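Local coordinates for choline binding protein A (Lactobacillus salivarius str. Ren, PDB 5GT1), which probably helps the bacterium adhere to intestinal epithelial cells as a zinc-binding, S-layer-associated protein with predicted choline-binding repeats and a C-terminal peptidase family M23 domain, at residues V72-Q82 with V93-Y104; H57-P68 with R131-G139. All coordinates share one frame; numbering follows the deposited sequence.

Contact 1. Residues V72-Q82 with V93-Y104; sequences VHAVHSGVVTQ and VVVRSDEYTFVY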
loop_
_atom_site.group_PDB
_atom_site.type_symbol
_atom_site.label_atom_id
_atom_site.label_comp_id
_atom_site.label_asym_id
_atom_site.label_seq_id
_atom_site.Cartn_x
_atom_site.Cartn_y
_atom_site.Cartn_z
ATOM N N VAL A 72 -11.101 -1.210 1.223
ATOM C CA VAL A 72 -9.689 -1.013 1.554
ATOM C C VAL A 72 -9.607 0.153 2.540
ATOM O O VAL A 72 -9.956 1.278 2.192
ATOM C CB VAL A 72 -8.856 -0.678 0.297
ATOM C CG1 VAL A 72 -7.409 -0.350 0.692
ATOM C CG2 VAL A 72 -8.904 -1.846 -0.696
ATOM N N HIS A 73 -9.150 -0.128 3.762
ATOM C CA HIS A 73 -9.097 0.874 4.842
ATOM C C HIS A 73 -7.741 1.516 4.913
ATOM O O HIS A 73 -6.722 0.822 4.845
ATOM C CB HIS A 73 -9.412 0.214 6.191
ATOM C CG HIS A 73 -10.852 -0.238 6.328
ATOM N ND1 HIS A 73 -11.298 -1.414 5.823
ATOM C CD2 HIS A 73 -11.948 0.376 6.919
ATOM C CE1 HIS A 73 -12.621 -1.550 6.088
ATOM N NE2 HIS A 73 -13.021 -0.453 6.753
ATOM N N ALA A 74 -7.704 2.840 5.062
ATOM C CA ALA A 74 -6.448 3.572 5.115
ATOM C C ALA A 74 -5.648 3.083 6.317
ATOM O O ALA A 74 -6.206 2.894 7.415
ATOM C CB ALA A 74 -6.707 5.064 5.219
ATOM N N VAL A 75 -4.354 2.873 6.107
ATOM C CA VAL A 75 -3.481 2.318 7.155
ATOM C C VAL A 75 -2.969 3.418 8.092
ATOM O O VAL A 75 -2.399 3.121 9.148
ATOM C CB VAL A 75 -2.292 1.501 6.580
ATOM C CG1 VAL A 75 -2.801 0.370 5.686
ATOM C CG2 VAL A 75 -1.295 2.384 5.826
ATOM N N HIS A 76 -3.190 4.672 7.695
ATOM C CA HIS A 76 -2.653 5.834 8.396
ATOM C C HIS A 76 -3.317 7.069 7.858
ATOM O O HIS A 76 -3.743 7.091 6.702
ATOM C CB HIS A 76 -1.140 5.920 8.158
ATOM C CG HIS A 76 -0.429 6.920 9.050
ATOM N ND1 HIS A 76 -0.294 8.218 8.714
ATOM C CD2 HIS A 76 0.194 6.763 10.288
ATOM C CE1 HIS A 76 0.378 8.875 9.700
ATOM N NE2 HIS A 76 0.683 7.983 10.663
ATOM N N SER A 77 -3.399 8.115 8.677
ATOM C CA SER A 77 -3.989 9.396 8.255
ATOM C C SER A 77 -3.150 10.133 7.219
ATOM O O SER A 77 -1.962 9.882 7.064
ATOM C CB SER A 77 -4.229 10.294 9.473
ATOM O OG SER A 77 -5.065 9.610 10.412
ATOM N N GLY A 78 -3.766 11.056 6.493
ATOM C CA GLY A 78 -3.008 11.826 5.518
ATOM C C GLY A 78 -3.944 12.582 4.611
ATOM O O GLY A 78 -5.148 12.638 4.863
ATOM N N VAL A 79 -3.389 13.150 3.550
ATOM C CA VAL A 79 -4.192 13.810 2.531
ATOM C C VAL A 79 -3.963 13.117 1.181
ATOM O O VAL A 79 -2.827 12.788 0.820
ATOM C CB VAL A 79 -3.880 15.330 2.457
ATOM C CG1 VAL A 79 -2.431 15.565 2.062
ATOM C CG2 VAL A 79 -4.808 16.019 1.468
ATOM N N VAL A 80 -5.042 12.899 0.437
ATOM C CA VAL A 80 -4.935 12.298 -0.881
ATOM C C VAL A 80 -4.287 13.327 -1.824
ATOM O O VAL A 80 -4.821 14.424 -2.011
ATOM C CB VAL A 80 -6.309 11.833 -1.402
ATOM C CG1 VAL A 80 -6.197 11.233 -2.801
ATOM C CG2 VAL A 80 -6.952 10.844 -0.426
ATOM N N THR A 81 -3.139 12.974 -2.397
ATOM C CA THR A 81 -2.407 13.897 -3.265
ATOM C C THR A 81 -2.580 13.566 -4.735
ATOM O O THR A 81 -2.480 14.441 -5.599
ATOM C CB THR A 81 -0.896 13.939 -2.931
ATOM O OG1 THR A 81 -0.351 12.619 -2.954
ATOM C CG2 THR A 81 -0.666 14.535 -1.564
ATOM N N GLN A 82 -2.844 12.300 -5.026
ATOM C CA GLN A 82 -2.836 11.851 -6.401
ATOM C C GLN A 82 -3.680 10.605 -6.588
ATOM O O GLN A 82 -3.659 9.684 -5.757
ATOM C CB GLN A 82 -1.388 11.594 -6.835
ATOM C CG GLN A 82 -1.181 11.414 -8.328
ATOM C CD GLN A 82 0.287 11.249 -8.676
ATOM O OE1 GLN A 82 1.121 12.088 -8.326
ATOM N NE2 GLN A 82 0.612 10.160 -9.353
ATOM N N VAL A 93 -3.910 5.164 -5.614
ATOM C CA VAL A 93 -4.181 6.334 -4.794
ATOM C C VAL A 93 -2.945 6.603 -3.958
ATOM O O VAL A 93 -2.389 5.672 -3.370
ATOM C CB VAL A 93 -5.357 6.070 -3.839
ATOM C CG1 VAL A 93 -5.664 7.300 -2.994
ATOM C CG2 VAL A 93 -6.573 5.630 -4.627
ATOM N N VAL A 94 -2.513 7.865 -3.927
ATOM C CA VAL A 94 -1.382 8.303 -3.112
ATOM C C VAL A 94 -1.894 9.191 -1.968
ATOM O O VAL A 94 -2.642 10.158 -2.191
ATOM C CB VAL A 94 -0.326 9.064 -3.960
ATOM C CG1 VAL A 94 0.897 9.445 -3.116
ATOM C CG2 VAL A 94 0.081 8.213 -5.166
ATOM N N VAL A 95 -1.521 8.827 -0.745
ATOM C CA VAL A 95 -1.857 9.582 0.456
ATOM C C VAL A 95 -0.548 10.011 1.120
ATOM O O VAL A 95 0.360 9.196 1.295
ATOM C CB VAL A 95 -2.690 8.731 1.451
ATOM C CG1 VAL A 95 -2.954 9.508 2.736
ATOM C CG2 VAL A 95 -4.011 8.290 0.826
ATOM N N ARG A 96 -0.449 11.294 1.480
ATOM C CA ARG A 96 0.764 11.832 2.104
ATOM C C ARG A 96 0.455 12.286 3.512
ATOM O O ARG A 96 -0.486 13.041 3.713
ATOM C CB ARG A 96 1.326 13.007 1.291
ATOM C CG ARG A 96 2.513 13.718 1.946
ATOM C CD ARG A 96 3.823 12.959 1.786
ATOM N NE ARG A 96 4.840 13.431 2.735
ATOM C CZ ARG A 96 6.032 12.865 2.931
ATOM N NH1 ARG A 96 6.398 11.779 2.250
ATOM N NH2 ARG A 96 6.872 13.392 3.825
ATOM N N SER A 97 1.217 11.787 4.482
ATOM C CA SER A 97 1.146 12.274 5.858
ATOM C C SER A 97 2.364 13.179 6.118
ATOM O O SER A 97 3.059 13.562 5.177
ATOM C CB SER A 97 1.107 11.105 6.845
ATOM O OG SER A 97 2.335 10.398 6.861
ATOM N N ASP A 98 2.638 13.511 7.376
ATOM C CA ASP A 98 3.783 14.385 7.670
ATOM C C ASP A 98 5.108 13.759 7.248
ATOM O O ASP A 98 5.988 14.435 6.710
ATOM C CB ASP A 98 3.812 14.750 9.152
ATOM C CG ASP A 98 2.958 15.972 9.462
ATOM O OD1 ASP A 98 2.272 15.973 10.515
ATOM O OD2 ASP A 98 2.973 16.926 8.643
ATOM N N GLU A 99 5.219 12.453 7.463
ATOM C CA GLU A 99 6.461 11.718 7.307
ATOM C C GLU A 99 6.460 10.785 6.084
ATOM O O GLU A 99 7.514 10.505 5.504
ATOM C CB GLU A 99 6.671 10.902 8.585
ATOM C CG GLU A 99 8.107 10.567 8.940
ATOM C CD GLU A 99 8.254 9.924 10.324
ATOM O OE1 GLU A 99 9.375 9.479 10.652
ATOM O OE2 GLU A 99 7.268 9.856 11.093
ATOM N N TYR A 100 5.282 10.314 5.681
ATOM C CA TYR A 100 5.224 9.197 4.722
ATOM C C TYR A 100 4.332 9.420 3.519
ATOM O O TYR A 100 3.314 10.113 3.598
ATOM C CB TYR A 100 4.766 7.914 5.428
ATOM C CG TYR A 100 5.667 7.424 6.542
ATOM C CD1 TYR A 100 6.909 6.841 6.260
ATOM C CD2 TYR A 100 5.258 7.507 7.880
ATOM C CE1 TYR A 100 7.725 6.374 7.291
ATOM C CE2 TYR A 100 6.063 7.038 8.912
ATOM C CZ TYR A 100 7.290 6.476 8.612
ATOM O OH TYR A 100 8.086 6.013 9.633
ATOM N N THR A 101 4.719 8.796 2.409
ATOM C CA THR A 101 3.851 8.653 1.254
ATOM C C THR A 101 3.378 7.201 1.187
ATOM O O THR A 101 4.200 6.269 1.169
ATOM C CB THR A 101 4.607 9.001 -0.038
ATOM O OG1 THR A 101 5.144 10.332 0.062
ATOM C CG2 THR A 101 3.679 8.900 -1.247
ATOM N N PHE A 102 2.057 7.019 1.169
ATOM C CA PHE A 102 1.424 5.705 1.060
ATOM C C PHE A 102 0.864 5.544 -0.345
ATOM O O PHE A 102 0.163 6.429 -0.837
ATOM C CB PHE A 102 0.280 5.601 2.085
ATOM C CG PHE A 102 0.715 5.837 3.515
ATOM C CD1 PHE A 102 1.040 4.765 4.342
ATOM C CD2 PHE A 102 0.765 7.139 4.047
ATOM C CE1 PHE A 102 1.440 4.985 5.662
ATOM C CE2 PHE A 102 1.161 7.364 5.350
ATOM C CZ PHE A 102 1.497 6.293 6.162
ATOM N N VAL A 103 1.170 4.427 -0.993
ATOM C CA VAL A 103 0.606 4.132 -2.316
ATOM C C VAL A 103 -0.303 2.903 -2.226
ATOM O O VAL A 103 0.144 1.825 -1.830
ATOM C CB VAL A 103 1.720 3.914 -3.366
ATOM C CG1 VAL A 103 1.120 3.724 -4.762
ATOM C CG2 VAL A 103 2.690 5.093 -3.339
ATOM N N TYR A 104 -1.581 3.068 -2.564
ATOM C CA TYR A 104 -2.508 1.940 -2.627
ATOM C C TYR A 104 -2.725 1.643 -4.101
ATOM O O TYR A 104 -3.280 2.469 -4.831
ATOM C CB TYR A 104 -3.865 2.281 -1.975
ATOM C CG TYR A 104 -3.772 2.708 -0.529
ATOM C CD1 TYR A 104 -4.080 1.811 0.505
ATOM C CD2 TYR A 104 -3.377 4.005 -0.184
ATOM C CE1 TYR A 104 -3.990 2.200 1.845
ATOM C CE2 TYR A 104 -3.276 4.393 1.148
ATOM C CZ TYR A 104 -3.578 3.477 2.153
ATOM O OH TYR A 104 -3.490 3.871 3.478
HETATM O O HOH W 1 -2.556 6.204 4.383
#
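Strands 78-82 and 93-96 run antiparallel, their axes 4.3 Å apart at closest approach, with V79 and R96 as a hydrogen-bonded pair and V80 and V95 as a non-hydrogen-bonded one. Past V80 the register slips by one residue: T81 and Q82 both face V94, a classic beta bulge in which V94 O takes the backbone N of T81 while V94 N reaches Q82 O at 2.8 Å. T81 turns OG1 toward the same carbonyl, bonding it only weakly, and rests CG2 on R96 CB. G78 has its CA 3.6 Å from V95 CG1, and a CB there would strike that methyl and R96 O. V80 lays CG2 against V95 CG2 and CG1 against V93 CG1, on the face where I122 of strand 121-122 adds to the apolar layer. These strands form a beta hairpin of the M23 peptidase domain, and strand 101-104 continues the meander; residues 72-77 run alongside its aromatic side chains. Y104 OH is the polar centre here: V75 N donates to it at 2.9 Å in a nearly straight bond (167°), and a water links it to H76 O. V75 CG2 touches F102 CD1 at 3.7 Å. With CG anti to the backbone N (chi1 -169°), H76 reaches F102; the rings are near parallel (19°) but slid apart, barely overlapping, and H76 CB meets F102 CZ at 3.3 Å. H76 ND1 donates to a lone pair of S77 O and NE2 is hydrogen-bonded to D23, consistent with a protonated ring and fixing its rotation beside S97 CB.

Contact 2. Residues H57-P68 with R131-G139; sequences HDGLDFGSIDHP and RDTSHLHLG. With ZN (zinc ion), chain B.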
loop_
_atom_site.group_PDB
_atom_site.type_symbol
_atom_site.label_atom_id
_atom_site.label_comp_id
_atom_site.label_asym_id
_atom_site.label_seq_id
_atom_site.Cartn_x
_atom_site.Cartn_y
_atom_site.Cartn_z
ATOM N N HIS A 57 10.658 -6.753 -4.124
ATOM C CA HIS A 57 9.255 -6.345 -4.056
ATOM C C HIS A 57 9.179 -5.091 -3.219
ATOM O O HIS A 57 9.504 -5.122 -2.021
ATOM C CB HIS A 57 8.426 -7.470 -3.445
ATOM C CG HIS A 57 6.934 -7.213 -3.452
ATOM N ND1 HIS A 57 6.125 -7.611 -2.442
ATOM C CD2 HIS A 57 6.114 -6.545 -4.378
ATOM C CE1 HIS A 57 4.853 -7.232 -2.717
ATOM N NE2 HIS A 57 4.849 -6.583 -3.899
ATOM N N ASP A 58 8.741 -3.987 -3.825
ATOM C CA ASP A 58 8.779 -2.668 -3.178
ATOM C C ASP A 58 7.550 -2.369 -2.302
ATOM O O ASP A 58 7.295 -1.214 -1.958
ATOM C CB ASP A 58 8.980 -1.535 -4.223
ATOM C CG ASP A 58 7.763 -1.322 -5.138
ATOM O OD1 ASP A 58 6.891 -2.219 -5.259
ATOM O OD2 ASP A 58 7.673 -0.230 -5.744
ATOM N N GLY A 59 6.781 -3.394 -1.962
ATOM C CA GLY A 59 5.574 -3.167 -1.178
ATOM C C GLY A 59 5.130 -4.448 -0.535
ATOM O O GLY A 59 5.899 -5.410 -0.473
ATOM N N LEU A 60 3.888 -4.448 -0.055
ATOM C CA LEU A 60 3.293 -5.597 0.612
ATOM C C LEU A 60 1.966 -5.905 -0.077
ATOM O O LEU A 60 1.122 -5.021 -0.208
ATOM C CB LEU A 60 3.059 -5.265 2.086
ATOM C CG LEU A 60 2.491 -6.395 2.973
ATOM C CD1 LEU A 60 3.426 -7.601 2.996
ATOM C CD2 LEU A 60 2.230 -5.877 4.385
ATOM N N ASP A 61 1.803 -7.148 -0.521
ATOM C CA ASP A 61 0.577 -7.561 -1.200
ATOM C C ASP A 61 -0.429 -8.206 -0.243
ATOM O O ASP A 61 -0.085 -9.121 0.512
ATOM C CB ASP A 61 0.890 -8.584 -2.281
ATOM C CG ASP A 61 1.661 -7.995 -3.448
ATOM O OD1 ASP A 61 1.759 -6.757 -3.566
ATOM O OD2 ASP A 61 2.140 -8.805 -4.266
ATOM N N PHE A 62 -1.675 -7.751 -0.306
ATOM C CA PHE A 62 -2.761 -8.335 0.480
ATOM C C PHE A 62 -3.704 -8.993 -0.519
ATOM O O PHE A 62 -4.434 -8.288 -1.211
ATOM C CB PHE A 62 -3.508 -7.212 1.219
ATOM C CG PHE A 62 -2.679 -6.507 2.275
ATOM C CD1 PHE A 62 -2.856 -6.820 3.624
ATOM C CD2 PHE A 62 -1.755 -5.512 1.926
ATOM C CE1 PHE A 62 -2.105 -6.180 4.608
ATOM C CE2 PHE A 62 -1.009 -4.855 2.911
ATOM C CZ PHE A 62 -1.192 -5.195 4.251
ATOM N N GLY A 63 -3.657 -10.324 -0.624
ATOM C CA GLY A 63 -4.506 -11.047 -1.583
ATOM C C GLY A 63 -5.939 -11.162 -1.119
ATOM O O GLY A 63 -6.217 -11.142 0.085
ATOM N N SER A 64 -6.869 -11.278 -2.065
ATOM C CA SER A 64 -8.280 -11.452 -1.697
ATOM C C SER A 64 -8.504 -12.769 -0.941
ATOM O O SER A 64 -9.443 -12.889 -0.184
ATOM C CB SER A 64 -9.179 -11.385 -2.934
ATOM O OG SER A 64 -8.838 -12.412 -3.858
ATOM N N ILE A 65 -7.622 -13.747 -1.149
ATOM C CA ILE A 65 -7.715 -15.035 -0.436
ATOM C C ILE A 65 -7.138 -14.954 0.979
ATOM O O ILE A 65 -7.817 -15.300 1.959
ATOM C CB ILE A 65 -7.027 -16.176 -1.216
ATOM C CG1 ILE A 65 -7.720 -16.378 -2.572
ATOM C CG2 ILE A 65 -7.100 -17.481 -0.428
ATOM C CD1 ILE A 65 -6.855 -17.087 -3.594
ATOM N N ASP A 66 -5.890 -14.509 1.084
ATOM C CA ASP A 66 -5.198 -14.414 2.380
ATOM C C ASP A 66 -5.705 -13.273 3.280
ATOM O O ASP A 66 -5.683 -13.389 4.521
ATOM C CB ASP A 66 -3.696 -14.267 2.157
ATOM C CG ASP A 66 -3.367 -13.257 1.081
ATOM O OD1 ASP A 66 -2.977 -12.119 1.413
ATOM O OD2 ASP A 66 -3.512 -13.598 -0.108
ATOM N N HIS A 67 -6.158 -12.174 2.662
ATOM C CA HIS A 67 -6.683 -11.018 3.412
ATOM C C HIS A 67 -8.005 -10.596 2.842
ATOM O O HIS A 67 -8.089 -9.561 2.158
ATOM C CB HIS A 67 -5.685 -9.852 3.398
ATOM C CG HIS A 67 -4.428 -10.137 4.172
ATOM N ND1 HIS A 67 -3.465 -10.964 3.707
ATOM C CD2 HIS A 67 -4.024 -9.724 5.430
ATOM C CE1 HIS A 67 -2.478 -11.058 4.625
ATOM N NE2 HIS A 67 -2.820 -10.298 5.676
ATOM N N PRO A 68 -9.063 -11.396 3.110
ATOM C CA PRO A 68 -10.359 -11.144 2.487
ATOM C C PRO A 68 -10.999 -9.847 2.959
ATOM O O PRO A 68 -10.728 -9.359 4.062
ATOM C CB PRO A 68 -11.213 -12.375 2.889
ATOM C CG PRO A 68 -10.535 -12.944 4.095
ATOM C CD PRO A 68 -9.073 -12.620 3.946
ATOM N N ARG A 131 -11.654 -3.195 -3.282
ATOM C CA ARG A 131 -10.805 -4.105 -4.046
ATOM C C ARG A 131 -11.695 -5.063 -4.832
ATOM O O ARG A 131 -12.516 -5.774 -4.258
ATOM C CB ARG A 131 -9.867 -4.908 -3.126
ATOM C CG ARG A 131 -8.971 -5.902 -3.860
ATOM C CD ARG A 131 -8.175 -6.782 -2.885
ATOM N NE ARG A 131 -9.034 -7.448 -1.893
ATOM C CZ ARG A 131 -8.601 -8.065 -0.791
ATOM N NH1 ARG A 131 -7.301 -8.146 -0.506
ATOM N NH2 ARG A 131 -9.479 -8.616 0.038
ATOM N N ASP A 132 -11.508 -5.100 -6.136
ATOM C CA ASP A 132 -12.225 -6.082 -6.941
ATOM C C ASP A 132 -11.262 -6.895 -7.800
ATOM O O ASP A 132 -11.685 -7.582 -8.725
ATOM C CB ASP A 132 -13.295 -5.401 -7.802
ATOM C CG ASP A 132 -12.711 -4.411 -8.788
ATOM O OD1 ASP A 132 -13.442 -4.043 -9.738
ATOM O OD2 ASP A 132 -11.538 -3.992 -8.628
ATOM N N THR A 133 -9.970 -6.807 -7.492
ATOM C CA THR A 133 -8.960 -7.597 -8.173
ATOM C C THR A 133 -8.428 -8.628 -7.179
ATOM O O THR A 133 -8.892 -8.693 -6.042
ATOM C CB THR A 133 -7.783 -6.732 -8.664
ATOM O OG1 THR A 133 -7.067 -6.225 -7.534
ATOM C CG2 THR A 133 -8.253 -5.567 -9.558
ATOM N N SER A 134 -7.427 -9.399 -7.589
ATOM C CA SER A 134 -6.895 -10.431 -6.711
ATOM C C SER A 134 -6.085 -9.890 -5.527
ATOM O O SER A 134 -5.834 -10.631 -4.583
ATOM C CB SER A 134 -6.036 -11.408 -7.509
ATOM O OG SER A 134 -4.900 -10.732 -8.006
ATOM N N HIS A 135 -5.636 -8.631 -5.586
ATOM C CA HIS A 135 -4.835 -8.075 -4.466
ATOM C C HIS A 135 -4.709 -6.590 -4.435
ATOM O O HIS A 135 -4.871 -5.897 -5.458
ATOM C CB HIS A 135 -3.424 -8.676 -4.431
ATOM C CG HIS A 135 -2.552 -8.219 -5.571
ATOM N ND1 HIS A 135 -2.798 -8.564 -6.853
ATOM C CD2 HIS A 135 -1.416 -7.411 -5.587
ATOM C CE1 HIS A 135 -1.863 -8.009 -7.654
ATOM N NE2 HIS A 135 -1.017 -7.303 -6.879
ATOM N N LEU A 136 -4.445 -6.103 -3.226
ATOM C CA LEU A 136 -3.980 -4.760 -2.992
ATOM C C LEU A 136 -2.475 -4.854 -2.810
ATOM O O LEU A 136 -1.991 -5.736 -2.102
ATOM C CB LEU A 136 -4.606 -4.211 -1.700
ATOM C CG LEU A 136 -3.932 -2.977 -1.069
ATOM C CD1 LEU A 136 -4.244 -1.728 -1.884
ATOM C CD2 LEU A 136 -4.380 -2.797 0.380
ATOM N N HIS A 137 -1.742 -3.951 -3.453
ATOM C CA HIS A 137 -0.336 -3.718 -3.132
ATOM C C HIS A 137 -0.227 -2.386 -2.423
ATOM O O HIS A 137 -0.674 -1.339 -2.939
ATOM C CB HIS A 137 0.505 -3.765 -4.418
ATOM C CG HIS A 137 1.938 -3.299 -4.264
ATOM N ND1 HIS A 137 2.995 -4.122 -4.465
ATOM C CD2 HIS A 137 2.470 -2.035 -3.974
ATOM C CE1 HIS A 137 4.144 -3.424 -4.292
ATOM N NE2 HIS A 137 3.825 -2.147 -4.000
ATOM N N LEU A 138 0.361 -2.416 -1.228
ATOM C CA LEU A 138 0.596 -1.213 -0.433
ATOM C C LEU A 138 2.089 -0.893 -0.429
ATOM O O LEU A 138 2.899 -1.762 -0.134
ATOM C CB LEU A 138 0.104 -1.411 1.004
ATOM C CG LEU A 138 0.390 -0.274 1.998
ATOM C CD1 LEU A 138 -0.352 1.022 1.651
ATOM C CD2 LEU A 138 0.031 -0.735 3.410
ATOM N N GLY A 139 2.435 0.336 -0.793
ATOM C CA GLY A 139 3.828 0.790 -0.753
ATOM C C GLY A 139 3.942 1.980 0.176
ATOM O O GLY A 139 3.036 2.822 0.240
HETATM ZN ZN ZN B . 3.136 -6.093 -5.061
HETATM O O HOH W 2 5.182 0.324 -3.686
HETATM O O HOH W 3 3.196 -8.084 -6.602
HETATM O O HOH W 4 -5.500 -13.727 -3.409
HETATM O O HOH W 5 1.626 -6.103 -6.582
HETATM O O HOH W 6 4.323 -5.450 -6.908
#
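H57 and H137 meet across a zinc ion, which binds H57 NE2, H137 ND1 and D61 OD1, each at 2.1 Å, together with three waters. The planes of the two imidazoles are 75° apart; with CG anti to the backbone N (chi1 170°), the H137 ring reaches from its strand to the metal. D61 OD2 accepts from a zinc-bound water at 2.7 Å. Another of these waters lies in the ring plane of H135, 2.9 Å from NE2. In the second shell, H57 ND1 bonds L42 O, and a water at H137 NE2 also donates to D58 O. H57 to D61 is the HxxxD motif and H135 to H137 the HxH motif of M23 (LytM/lysostaphin-type) peptidases. On antiparallel strands 60-63 and 135-139, D61, H137 and H135 share the zinc face, whereas L60, F62, L136 and L138 line the other. Beyond them, R131, bent at chi3 (53°), clasps the turn after the first strand: NH2 donates to H67 O at 2.7 Å within the guanidinium plane, NH1 weakly to F62 O, and S64 CA covers one face. A methionine here, lacking the guanidinium, would probably leave H67 O without its arginine donor and the turn, braced internally by D66 OD1, freer to shift.

Overall arrangement
The two contacts share one antiparallel sheet, in which strand 101-108 of contact 1 neighbours strand 135-141 of contact 2; V103 N probably bonds G139 O at 2.8 Å. L138 packs on V75 and Y104, so the apolar face behind the zinc strands continues into the side chains of contact 1. Their centres lie about 16 Å apart, on opposite sides of the chain's centre. Contact 1 is partly buried and joins neighbours along the chain through valines, aromatic rings and backbone bonds. Contact 2 is buried and brings together strands more than 60 residues apart, with metal ligands on one face, hydrophobic residues on the other and an arginine at one end.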